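Local coordinates for protein sulfide-quinone reductase (Aquifex aeolicus, PDB 3HYW) that oxidises hydrogen sulfide with a quinone as electron acceptor, using bound FAD, and builds up polysulfur that is released typically as cyclooctasulfur, at residues G256-V259 / V260-A263; P284-K287 / N288-G291; S80-D84 / A85-T89; M315-E318 / Q319-M322. All coordinates share one frame; numbering follows the deposited sequence.

Interaction 1: G256-V259 / V260-A263; sequences GPEV and VASA. With SO4 (sulfate ion), chain N.
V260 presents CG2 to the ring of P257 because its chi1 of 173° sets CG1 opposite the backbone N and leaves CG2 beside that N. V260 CG2 then lies 3.6 Å from P257 CG, and CD is equally near, so one methyl sits against CG and CD of the ring, the two side chains crossing at a slant. In S262 a chi1 of 74° puts OG between backbone N and carbonyl carbon, folding it back over the chain. The distance from S262 OG to V259 O, 2.5 Å, is very short for a hydrogen bond, so its exact length is doubtful; S262 OG is also hydrogen-bonded to I81 N of strand 78-82. These residues form the short helix that starts at E258, with P257 at the N-cap position. Its ring nitrogen carries no hydrogen, but its carbonyl does the helical work: A261 N donates to P257 O over 3.2 Å in a nearly straight bond (174°), and V260 N adds a weak one. One residue later, S262 N reaches E258 O at 2.9 Å. The first helix amides point to a sulfate ion, E258 N bonding O2 at 2.9 Å and V259 N bonding O3 at 3.1 Å. K77 and K108 also bond the sulfate, which probably comes from the crystallisation liquor. E258 turns its carboxylate to a salt bridge with K273, while V259 touches the FAD and P257 rests on T105, an FAD-binding residue.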
loop_
_atom_site.group_PDB
_atom_site.type_symbol
_atom_site.label_atom_id
_atom_site.label_comp_id
_atom_site.label_asym_id
_atom_site.label_seq_id
_atom_site.Cartn_x
_atom_site.Cartn_y
_atom_site.Cartn_z
ATOM N N GLY A 256 21.017 30.791 0.184
ATOM C CA GLY A 256 21.369 31.788 1.177
ATOM C C GLY A 256 21.406 33.177 0.563
ATOM O O GLY A 256 21.397 33.324 -0.662
ATOM N N PRO A 257 21.466 34.210 1.416
ATOM C CA PRO A 257 21.410 35.590 0.968
ATOM C C PRO A 257 22.786 36.140 0.614
ATOM O O PRO A 257 23.814 35.502 0.885
ATOM C CB PRO A 257 20.852 36.310 2.192
ATOM C CG PRO A 257 21.457 35.562 3.343
ATOM C CD PRO A 257 21.598 34.120 2.882
ATOM N N GLU A 258 22.795 37.328 0.023
ATOM C CA GLU A 258 24.030 38.001 -0.342
ATOM C C GLU A 258 24.828 38.469 0.869
ATOM O O GLU A 258 26.051 38.526 0.817
ATOM C CB GLU A 258 23.743 39.161 -1.295
ATOM C CG GLU A 258 23.217 38.695 -2.642
ATOM C CD GLU A 258 24.198 37.781 -3.361
ATOM O OE1 GLU A 258 25.266 38.277 -3.772
ATOM O OE2 GLU A 258 23.898 36.572 -3.516
ATOM N N VAL A 259 24.135 38.786 1.960
ATOM C CA VAL A 259 24.808 39.173 3.207
ATOM C C VAL A 259 25.712 38.042 3.722
ATOM O O VAL A 259 26.811 38.297 4.222
ATOM C CB VAL A 259 23.803 39.664 4.303
ATOM C CG1 VAL A 259 22.843 38.569 4.717
ATOM C CG2 VAL A 259 24.544 40.211 5.516
ATOM N N VAL A 260 25.255 36.800 3.583
ATOM C CA VAL A 260 26.074 35.647 3.955
ATOM C C VAL A 260 27.246 35.489 2.975
ATOM O O VAL A 260 28.395 35.354 3.397
ATOM C CB VAL A 260 25.241 34.353 4.086
ATOM C CG1 VAL A 260 26.138 33.147 4.295
ATOM C CG2 VAL A 260 24.295 34.465 5.268
ATOM N N ALA A 261 26.943 35.526 1.675
ATOM C CA ALA A 261 27.966 35.483 0.618
ATOM C C ALA A 261 29.080 36.519 0.819
ATOM O O ALA A 261 30.233 36.269 0.481
ATOM C CB ALA A 261 27.316 35.648 -0.754
ATOM N N SER A 262 28.730 37.670 1.389
ATOM C CA SER A 262 29.690 38.747 1.627
ATOM C C SER A 262 30.791 38.403 2.646
ATOM O O SER A 262 31.859 39.010 2.632
ATOM C CB SER A 262 28.963 40.029 2.038
ATOM O OG SER A 262 28.481 39.943 3.368
ATOM N N ALA A 263 30.533 37.423 3.508
ATOM C CA ALA A 263 31.492 37.023 4.548
ATOM C C ALA A 263 32.584 36.062 4.044
ATOM O O ALA A 263 33.511 35.713 4.783
ATOM C CB ALA A 263 30.749 36.419 5.750
HETATM S S SO4 N . 20.071 39.708 0.763
HETATM O O1 SO4 N . 19.719 40.878 -0.024
HETATM O O2 SO4 N . 20.206 38.585 -0.161
HETATM O O3 SO4 N . 21.321 39.934 1.484
HETATM O O4 SO4 N . 18.993 39.449 1.715
#

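Interaction 2: P284-K287 / N288-G291; sequences PTYK and NIFG
Y286 and I289 are joined by one backbone hydrogen bond, and it defines the turn. I289 N donates to Y286 O over 3.0 Å with an N-H...O angle of 159°, closing a type I beta turn through K287 and N288.

Apolar contact repeats the same pairing. With chi1 at -62°, CG1 of I289 lies opposite its own carbonyl carbon, and the extended chain beyond it carries CD1 to 3.8 Å from CB of Y286. The methyl therefore meets the root of the tyrosine, while the phenol ring runs on away from it. Within 284-287, CG2 of T285 sits 4.0 Å above one face of the Y286 ring, displaced toward the rim.

Two oxygens meet carbon at van der Waals distance. K287 O approaches the F290 ring obliquely, 3.6 Å from CE1, and is hydrogen-bonded to Q282 NE2; OD1 of N288 passes 4.0 Å from CB of Y286. The polar ends of the side chains look elsewhere: Y286 OH bonds to D84, and N288 ND2 to N86 and to the D99 carbonyl.

The turn leads into strand 289-291, an outermost strand of the five-stranded parallel sheet. It pairs there with strand 100-103, I289 packing on I103, while F290 lies against V324, N327 and I328 of helix 314-332.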
loop_
_atom_site.group_PDB
_atom_site.type_symbol
_atom_site.label_atom_id
_atom_site.label_comp_id
_atom_site.label_asym_id
_atom_site.label_seq_id
_atom_site.Cartn_x
_atom_site.Cartn_y
_atom_site.Cartn_z
ATOM N N PRO A 284 32.740 26.985 11.739
ATOM C CA PRO A 284 34.020 26.356 12.069
ATOM C C PRO A 284 35.223 27.298 12.102
ATOM O O PRO A 284 36.171 27.045 12.849
ATOM C CB PRO A 284 34.199 25.322 10.948
ATOM C CG PRO A 284 32.811 25.041 10.481
ATOM C CD PRO A 284 32.139 26.377 10.538
ATOM N N THR A 285 35.197 28.356 11.291
ATOM C CA THR A 285 36.350 29.256 11.148
ATOM C C THR A 285 36.244 30.454 12.093
ATOM O O THR A 285 37.192 30.777 12.811
ATOM C CB THR A 285 36.519 29.741 9.683
ATOM O OG1 THR A 285 36.626 28.613 8.810
ATOM C CG2 THR A 285 37.767 30.603 9.525
ATOM N N TYR A 286 35.090 31.114 12.076
ATOM C CA TYR A 286 34.831 32.245 12.957
ATOM C C TYR A 286 33.907 31.779 14.075
ATOM O O TYR A 286 32.695 31.651 13.894
ATOM C CB TYR A 286 34.242 33.427 12.177
ATOM C CG TYR A 286 35.144 33.938 11.066
ATOM C CD1 TYR A 286 34.946 33.543 9.742
ATOM C CD2 TYR A 286 36.201 34.816 11.342
ATOM C CE1 TYR A 286 35.777 34.007 8.712
ATOM C CE2 TYR A 286 37.031 35.284 10.326
ATOM C CZ TYR A 286 36.812 34.874 9.014
ATOM O OH TYR A 286 37.632 35.340 8.009
ATOM N N LYS A 287 34.507 31.513 15.229
ATOM C CA LYS A 287 33.828 30.841 16.336
ATOM C C LYS A 287 32.760 31.703 17.018
ATOM O O LYS A 287 31.947 31.191 17.789
ATOM C CB LYS A 287 34.858 30.330 17.353
ATOM C CG LYS A 287 35.776 29.245 16.780
ATOM C CD LYS A 287 36.434 28.414 17.885
ATOM C CE LYS A 287 37.049 27.131 17.326
ATOM N NZ LYS A 287 36.066 26.307 16.546
ATOM N N ASN A 288 32.759 33.001 16.708
ATOM C CA ASN A 288 31.755 33.928 17.235
ATOM C C ASN A 288 30.587 34.169 16.268
ATOM O O ASN A 288 29.734 35.028 16.516
ATOM C CB ASN A 288 32.407 35.251 17.677
ATOM C CG ASN A 288 32.976 36.058 16.516
ATOM O OD1 ASN A 288 33.405 35.507 15.510
ATOM N ND2 ASN A 288 32.993 37.378 16.668
ATOM N N ILE A 289 30.556 33.406 15.176
ATOM C CA ILE A 289 29.435 33.436 14.229
ATOM C C ILE A 289 28.632 32.141 14.336
ATOM O O ILE A 289 29.192 31.046 14.309
ATOM C CB ILE A 289 29.894 33.660 12.759
ATOM C CG1 ILE A 289 30.588 35.024 12.606
ATOM C CG2 ILE A 289 28.703 33.552 11.797
ATOM C CD1 ILE A 289 31.136 35.304 11.211
ATOM N N PHE A 290 27.317 32.294 14.473
ATOM C CA PHE A 290 26.401 31.175 14.591
ATOM C C PHE A 290 25.308 31.336 13.529
ATOM O O PHE A 290 24.994 32.452 13.108
ATOM C CB PHE A 290 25.787 31.123 16.003
ATOM C CG PHE A 290 26.792 30.869 17.100
ATOM C CD1 PHE A 290 27.550 31.911 17.627
ATOM C CD2 PHE A 290 26.981 29.590 17.607
ATOM C CE1 PHE A 290 28.487 31.677 18.628
ATOM C CE2 PHE A 290 27.907 29.347 18.619
ATOM C CZ PHE A 290 28.661 30.387 19.127
ATOM N N GLY A 291 24.754 30.219 13.076
ATOM C CA GLY A 291 23.627 30.256 12.147
ATOM C C GLY A 291 22.429 29.572 12.776
ATOM O O GLY A 291 22.573 28.539 13.436
#

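Interaction 3: S80-D84 / A85-T89; sequences SIDPD and ANTVT
D82 and T87 close a beta hairpin between strands 78-82 and 87-90 of the three-stranded antiparallel sheet, and its loop carries a G1 beta bulge. The short strand axes run at 160° to each other, 4.8 Å apart at closest approach. At the bulge two residues, N86 and T87, stand opposite the single D82, and N86 takes the left-handed backbone conformation. D82 and T87 form a hydrogen-bonded pair: D82 N donates to T87 O at 2.9 Å, and T87 N returns a bond to D82 O at 3.0 Å. S80 pairs with T89 in the same way, while I81 faces V88 as a non-hydrogen-bonded pair, their side chains packing on L101 and I8.

D82 also pins the loop by its side chain. With CG opposite the backbone N (chi1 -177°), D82 OD1 accepts A85 N at 3.1 Å from above the carboxylate plane, and D84 N adds a weak bond. Replacing the aspartate by an alanine would probably leave A85 N with just its weak bond to D82 O and make the loop freer to move. A85 CB lies over the same face of the carboxylate as A85 N, 3.5 Å from D82 OD2, and CB of D82 stands 3.3 Å from OG1 of T87.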
loop_
_atom_site.group_PDB
_atom_site.type_symbol
_atom_site.label_atom_id
_atom_site.label_comp_id
_atom_site.label_asym_id
_atom_site.label_seq_id
_atom_site.Cartn_x
_atom_site.Cartn_y
_atom_site.Cartn_z
ATOM N N SER A 80 26.136 43.535 4.352
ATOM C CA SER A 80 27.353 42.734 4.374
ATOM C C SER A 80 27.844 42.419 5.778
ATOM O O SER A 80 27.434 43.046 6.756
ATOM C CB SER A 80 28.466 43.380 3.525
ATOM O OG SER A 80 28.934 44.581 4.095
ATOM N N ILE A 81 28.717 41.420 5.856
ATOM C CA ILE A 81 29.346 40.999 7.097
ATOM C C ILE A 81 30.850 40.955 6.861
ATOM O O ILE A 81 31.319 40.323 5.908
ATOM C CB ILE A 81 28.862 39.587 7.531
ATOM C CG1 ILE A 81 27.354 39.580 7.812
ATOM C CG2 ILE A 81 29.651 39.084 8.746
ATOM C CD1 ILE A 81 26.727 38.188 7.829
ATOM N N ASP A 82 31.602 41.643 7.714
ATOM C CA ASP A 82 33.055 41.503 7.742
ATOM C C ASP A 82 33.424 40.717 9.003
ATOM O O ASP A 82 33.461 41.282 10.102
ATOM C CB ASP A 82 33.752 42.873 7.695
ATOM C CG ASP A 82 35.277 42.768 7.636
ATOM O OD1 ASP A 82 35.832 41.699 7.966
ATOM O OD2 ASP A 82 35.932 43.775 7.275
ATOM N N PRO A 83 33.690 39.407 8.847
ATOM C CA PRO A 83 33.927 38.521 9.991
ATOM C C PRO A 83 35.298 38.717 10.636
ATOM O O PRO A 83 35.494 38.315 11.781
ATOM C CB PRO A 83 33.822 37.124 9.379
ATOM C CG PRO A 83 34.214 37.302 7.968
ATOM C CD PRO A 83 33.795 38.689 7.563
ATOM N N ASP A 84 36.231 39.316 9.897
ATOM C CA ASP A 84 37.562 39.623 10.411
ATOM C C ASP A 84 37.525 40.868 11.286
ATOM O O ASP A 84 38.256 40.964 12.270
ATOM C CB ASP A 84 38.553 39.822 9.259
ATOM C CG ASP A 84 38.681 38.591 8.379
ATOM O OD1 ASP A 84 39.041 37.519 8.905
ATOM O OD2 ASP A 84 38.425 38.696 7.157
ATOM N N ALA A 85 36.667 41.815 10.914
ATOM C CA ALA A 85 36.507 43.062 11.654
ATOM C C ALA A 85 35.384 42.962 12.679
ATOM O O ALA A 85 35.170 43.893 13.455
ATOM C CB ALA A 85 36.237 44.209 10.694
ATOM N N ASN A 86 34.675 41.832 12.677
ATOM C CA ASN A 86 33.485 41.625 13.519
ATOM C C ASN A 86 32.436 42.719 13.332
ATOM O O ASN A 86 31.948 43.304 14.303
ATOM C CB ASN A 86 33.853 41.489 15.004
ATOM C CG ASN A 86 34.769 40.319 15.278
ATOM O OD1 ASN A 86 34.461 39.180 14.938
ATOM N ND2 ASN A 86 35.908 40.598 15.899
ATOM N N THR A 87 32.090 42.994 12.078
ATOM C CA THR A 87 31.112 44.036 11.776
ATOM C C THR A 87 30.015 43.581 10.822
ATOM O O THR A 87 30.206 42.672 10.014
ATOM C CB THR A 87 31.764 45.285 11.165
ATOM O OG1 THR A 87 32.457 44.916 9.972
ATOM C CG2 THR A 87 32.726 45.953 12.148
ATOM N N VAL A 88 28.866 44.238 10.936
ATOM C CA VAL A 88 27.772 44.115 9.984
ATOM C C VAL A 88 27.478 45.513 9.444
ATOM O O VAL A 88 27.468 46.493 10.200
ATOM C CB VAL A 88 26.495 43.524 10.646
ATOM C CG1 VAL A 88 25.382 43.302 9.612
ATOM C CG2 VAL A 88 26.812 42.213 11.344
ATOM N N THR A 89 27.249 45.604 8.139
ATOM C CA THR A 89 26.879 46.866 7.516
ATOM C C THR A 89 25.476 46.754 6.941
ATOM O O THR A 89 25.157 45.783 6.261
ATOM C CB THR A 89 27.877 47.273 6.408
ATOM O OG1 THR A 89 29.215 47.023 6.852
ATOM C CG2 THR A 89 27.723 48.750 6.045
#

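Interaction 4: M315-E318 / Q319-M322; sequences MMIE and QMAM. With DCQ (2-decyl-5,6-dimethoxy-3-methylcyclohexa-2,5-diene-1,4-dione), chain H.
M315 and Q319 are a helical turn apart, and M315 and E318 belong to the first shell round the quinone head of decylubiquinone. M315 N is 2.9 Å from quinone O2, and OE2 of E318 stands 3.3 Å from the same oxygen; E318 OE1 makes a long, weak ion pair with K392. CE of M315 adds a contact of 3.9 Å to the ring methyl C1M.

Behind this shell, the amide of Q319 backs the methionine. M315 holds CG opposite its backbone N (chi1 170°), and NE2 of Q319 comes within 3.6 Å of that CG as the two chains cross; NE2 is itself bonded to S344. With an alanine in place of this glutamine, S344 OG would probably lose its amide partner and M315 CG the contact behind it. Helical bonds fix the spacing: Q319 N donates to M315 O at 3.1 Å, and M322 N to E318 O at 2.9 Å. On another side of the helix, I317 CG1 lies 4.2 Å from M320 SD, and I317 touches the FAD.

I317 and A321 pack on helix 12-24, whose first residues belong to the FAD-binding glycine-rich turn, while E318 meets F385 and F389 of helix 376-395 and E403 of helix 401-411, where M315 touches L407.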
loop_
_atom_site.group_PDB
_atom_site.type_symbol
_atom_site.label_atom_id
_atom_site.label_comp_id
_atom_site.label_asym_id
_atom_site.label_seq_id
_atom_site.Cartn_x
_atom_site.Cartn_y
_atom_site.Cartn_z
ATOM N N MET A 315 10.206 23.504 15.114
ATOM C CA MET A 315 10.797 22.862 16.291
ATOM C C MET A 315 12.320 22.693 16.194
ATOM O O MET A 315 13.029 22.920 17.175
ATOM C CB MET A 315 10.113 21.529 16.600
ATOM C CG MET A 315 10.840 20.709 17.652
ATOM S SD MET A 315 9.983 19.181 18.061
ATOM C CE MET A 315 9.025 19.738 19.447
ATOM N N MET A 316 12.813 22.302 15.019
ATOM C CA MET A 316 14.258 22.184 14.785
ATOM C C MET A 316 14.972 23.508 15.034
ATOM O O MET A 316 16.038 23.538 15.646
ATOM C CB MET A 316 14.541 21.751 13.350
ATOM C CG MET A 316 14.009 20.366 12.992
ATOM S SD MET A 316 14.079 20.043 11.221
ATOM C CE MET A 316 15.851 19.953 10.967
ATOM N N ILE A 317 14.368 24.585 14.537
ATOM C CA ILE A 317 14.914 25.932 14.617
ATOM C C ILE A 317 14.892 26.497 16.041
ATOM O O ILE A 317 15.832 27.177 16.455
ATOM C CB ILE A 317 14.167 26.877 13.647
ATOM C CG1 ILE A 317 14.416 26.435 12.204
ATOM C CG2 ILE A 317 14.604 28.346 13.848
ATOM C CD1 ILE A 317 13.534 27.102 11.203
ATOM N N GLU A 318 13.816 26.230 16.780
ATOM C CA GLU A 318 13.746 26.597 18.193
ATOM C C GLU A 318 14.854 25.906 18.987
ATOM O O GLU A 318 15.445 26.501 19.888
ATOM C CB GLU A 318 12.382 26.221 18.790
ATOM C CG GLU A 318 11.212 27.091 18.315
ATOM C CD GLU A 318 9.900 26.691 18.970
ATOM O OE1 GLU A 318 9.905 26.300 20.157
ATOM O OE2 GLU A 318 8.855 26.752 18.293
ATOM N N GLN A 319 15.110 24.642 18.653
ATOM C CA GLN A 319 16.207 23.880 19.250
ATOM C C GLN A 319 17.590 24.425 18.862
ATOM O O GLN A 319 18.472 24.490 19.715
ATOM C CB GLN A 319 16.082 22.402 18.883
ATOM C CG GLN A 319 14.819 21.760 19.459
ATOM C CD GLN A 319 14.596 20.355 18.971
ATOM O OE1 GLN A 319 15.266 19.900 18.050
ATOM N NE2 GLN A 319 13.645 19.650 19.584
ATOM N N MET A 320 17.773 24.799 17.587
ATOM C CA MET A 320 18.981 25.517 17.135
ATOM C C MET A 320 19.177 26.774 17.956
ATOM O O MET A 320 20.276 27.050 18.413
ATOM C CB MET A 320 18.863 25.952 15.676
ATOM C CG MET A 320 18.924 24.843 14.657
ATOM S SD MET A 320 18.465 25.503 13.056
ATOM C CE MET A 320 18.257 24.000 12.108
ATOM N N ALA A 321 18.101 27.539 18.109
ATOM C CA ALA A 321 18.113 28.788 18.869
ATOM C C ALA A 321 18.508 28.601 20.329
ATOM O O ALA A 321 19.302 29.389 20.850
ATOM C CB ALA A 321 16.755 29.483 18.771
ATOM N N MET A 322 17.960 27.574 20.985
ATOM C CA MET A 322 18.317 27.262 22.382
ATOM C C MET A 322 19.794 26.906 22.501
ATOM O O MET A 322 20.491 27.398 23.394
ATOM C CB MET A 322 17.502 26.090 22.938
ATOM C CG MET A 322 16.020 26.310 23.081
ATOM S SD MET A 322 15.241 24.781 23.664
ATOM C CE MET A 322 13.681 24.860 22.775
HETATM O O2 DCQ H . 7.823 24.127 16.635
HETATM C C2 DCQ H . 6.736 23.395 17.001
HETATM C C3 DCQ H . 5.790 23.055 16.040
HETATM O O3 DCQ H . 5.968 23.436 14.732
HETATM C C3M DCQ H . 5.519 24.692 14.224
HETATM C C4 DCQ H . 4.676 22.312 16.406
HETATM O O4 DCQ H . 3.745 21.969 15.456
HETATM C C4M DCQ H . 2.486 22.635 15.376
HETATM C C5 DCQ H . 4.509 21.915 17.728
HETATM O O5 DCQ H . 3.410 21.187 18.074
HETATM C C1 DCQ H . 6.571 23.002 18.326
HETATM C C1M DCQ H . 7.614 23.391 19.348
HETATM C C6 DCQ H . 5.448 22.261 18.696
HETATM C C7 DCQ H . 5.249 21.818 20.134
HETATM C C8 DCQ H . 4.163 22.632 20.831
HETATM C C9 DCQ H . 4.547 22.938 22.274
HETATM C C10 DCQ H . 3.544 22.347 23.259
HETATM C C11 DCQ H . 2.755 23.449 23.957
HETATM C C12 DCQ H . 2.718 23.235 25.464
HETATM C C13 DCQ H . 1.349 22.730 25.914
HETATM C C14 DCQ H . 1.154 22.910 27.417
HETATM C C15 DCQ H . -0.115 22.219 27.905
HETATM C C16 DCQ H . -0.620 22.866 29.176
#

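Interaction 4 is the buried one, packed among helices and loops and in direct contact with the quinone, whereas interactions 1, 2 and 3 are partly buried and lie on the same side of the chain's centre. Those three form a cluster around the hairpin of interaction 3. V259 O of interaction 1 lies 3.6 Å from I81 CD1, and I289 CD1 of interaction 2 packs 3.7 Å from P83 CB. Interactions 1 and 2 do not touch each other. Chemistry follows place: turn and strand backbone bonds with polar loop ends dominate 2 and 3, amides facing an anion mark 1, and a mix of methionines with a buried glutamate and glutamine marks 4. FAD touches interactions 1 and 4, whose centres are about 22 Å apart.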